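Local coordinates for protein tripeptidase (Staphylococcus aureus subsp. aureus, PDB 3RZA) that probably cleaves tripeptides as a metal-dependent hydrolase of the M20 peptidase family, with zinc and calcium bound, at residues Asn22-Arg25 and Leu26-Phe30. Sequence-based numbering, arbitrary orientation.
Sequences NEQR and LLNTF
Asn22 O accepts from Leu26 N at 2.9 Å. The Asn22 side chain holds the same end of the helix: its OD1 accepts from Arg25 N at 3.1 Å, with an N-H...OD1 angle of 161° and the amide lying above the carbonyl plane, not on a lone pair. Asn22 is the N-cap of helix 23-34, and its side chain closes the first turn through Arg25 N; beyond it, Leu27 N, Asn28 N and Thr29 N each bond in turn to the carbonyl four residues back, and for the last of these, Thr29 N lies 2.9 Å from Arg25 O. Arg25 reaches back over the cap: its chain, bent at chi3 (62°), lays one guanidinium face against Asn22 CB, 3.4 Å from the plane and offset toward the rim. Salt bridges to Glu139 and Glu146 of helix 128-147 hold that group, and Glu139 also accepts from Asn22 N, tying the helix start to the same carboxylate. The buried Leu26 side chain meets Leu377 and Ala381 of helix 374-393, while Leu27 touches Ile118 of strand 117-119.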
loop_
_atom_site.group_PDB
_atom_site.type_symbol
_atom_site.label_atom_id
_atom_site.label_comp_id
_atom_site.label_asym_id
_atom_site.label_seq_id
_atom_site.Cartn_x
_atom_site.Cartn_y
_atom_site.Cartn_z
ATOM N N ASN A 22 35.508 -0.110 37.272
ATOM C CA ASN A 22 34.917 -1.151 38.088
ATOM C C ASN A 22 33.923 -1.861 37.177
ATOM O O ASN A 22 32.845 -1.323 36.866
ATOM C CB ASN A 22 34.241 -0.505 39.324
ATOM C CG ASN A 22 33.775 -1.517 40.352
ATOM O OD1 ASN A 22 33.188 -2.530 40.023
ATOM N ND2 ASN A 22 33.994 -1.202 41.630
ATOM N N GLU A 23 34.302 -3.050 36.728
ATOM C CA GLU A 23 33.588 -3.773 35.657
ATOM C C GLU A 23 32.198 -4.242 36.069
ATOM O O GLU A 23 31.262 -4.205 35.267
ATOM C CB GLU A 23 34.394 -5.013 35.214
ATOM C CG GLU A 23 35.779 -4.695 34.623
ATOM C CD GLU A 23 36.537 -5.939 34.175
ATOM O OE1 GLU A 23 36.046 -7.082 34.376
ATOM O OE2 GLU A 23 37.641 -5.764 33.624
ATOM N N GLN A 24 32.090 -4.747 37.293
ATOM C CA GLN A 24 30.803 -5.138 37.846
ATOM C C GLN A 24 29.899 -3.929 38.028
ATOM O O GLN A 24 28.714 -4.006 37.735
ATOM C CB GLN A 24 30.981 -5.869 39.186
ATOM C CG GLN A 24 29.687 -6.444 39.814
ATOM C CD GLN A 24 29.041 -7.518 38.940
ATOM O OE1 GLN A 24 28.004 -7.287 38.297
ATOM N NE2 GLN A 24 29.680 -8.676 38.869
ATOM N N ARG A 25 30.442 -2.836 38.561
ATOM C CA ARG A 25 29.639 -1.619 38.738
ATOM C C ARG A 25 29.121 -1.085 37.393
ATOM O O ARG A 25 27.955 -0.682 37.304
ATOM C CB ARG A 25 30.420 -0.535 39.469
ATOM C CG ARG A 25 29.579 0.725 39.814
ATOM C CD ARG A 25 30.346 1.652 40.707
ATOM N NE ARG A 25 31.558 2.134 40.046
ATOM C CZ ARG A 25 32.665 2.583 40.663
ATOM N NH1 ARG A 25 32.733 2.697 41.996
ATOM N NH2 ARG A 25 33.715 2.968 39.922
ATOM N N LEU A 26 29.987 -1.089 36.371
ATOM C CA LEU A 26 29.619 -0.694 34.993
ATOM C C LEU A 26 28.468 -1.538 34.470
ATOM O O LEU A 26 27.508 -0.999 33.914
ATOM C CB LEU A 26 30.832 -0.843 34.044
ATOM C CG LEU A 26 30.664 -0.577 32.534
ATOM C CD1 LEU A 26 30.027 0.771 32.284
ATOM C CD2 LEU A 26 32.022 -0.678 31.817
ATOM N N LEU A 27 28.603 -2.863 34.620
ATOM C CA LEU A 27 27.566 -3.820 34.202
ATOM C C LEU A 27 26.235 -3.562 34.924
ATOM O O LEU A 27 25.204 -3.509 34.287
ATOM C CB LEU A 27 28.047 -5.286 34.428
ATOM C CG LEU A 27 27.073 -6.453 34.152
ATOM C CD1 LEU A 27 26.464 -6.342 32.792
ATOM C CD2 LEU A 27 27.791 -7.839 34.351
ATOM N N ASN A 28 26.276 -3.376 36.238
ATOM C CA ASN A 28 25.067 -3.063 37.015
ATOM C C ASN A 28 24.403 -1.753 36.581
ATOM O O ASN A 28 23.188 -1.709 36.454
ATOM C CB ASN A 28 25.358 -3.032 38.530
ATOM C CG ASN A 28 25.770 -4.403 39.090
ATOM O OD1 ASN A 28 25.507 -5.444 38.501
ATOM N ND2 ASN A 28 26.413 -4.388 40.238
ATOM N N THR A 29 25.209 -0.728 36.293
ATOM C CA THR A 29 24.703 0.556 35.769
ATOM C C THR A 29 24.027 0.397 34.419
ATOM O O THR A 29 22.938 0.921 34.209
ATOM C CB THR A 29 25.823 1.599 35.677
ATOM O OG1 THR A 29 26.328 1.832 36.989
ATOM C CG2 THR A 29 25.327 2.933 35.068
ATOM N N PHE A 30 24.639 -0.384 33.536
ATOM C CA PHE A 30 24.040 -0.684 32.230
ATOM C C PHE A 30 22.695 -1.395 32.392
ATOM O O PHE A 30 21.726 -1.026 31.743
ATOM C CB PHE A 30 24.992 -1.554 31.394
ATOM C CG PHE A 30 24.429 -1.963 30.082
ATOM C CD1 PHE A 30 24.194 -1.013 29.112
ATOM C CD2 PHE A 30 24.087 -3.282 29.822
ATOM C CE1 PHE A 30 23.661 -1.337 27.919
ATOM C CE2 PHE A 30 23.532 -3.636 28.570
ATOM C CZ PHE A 30 23.335 -2.666 27.621
#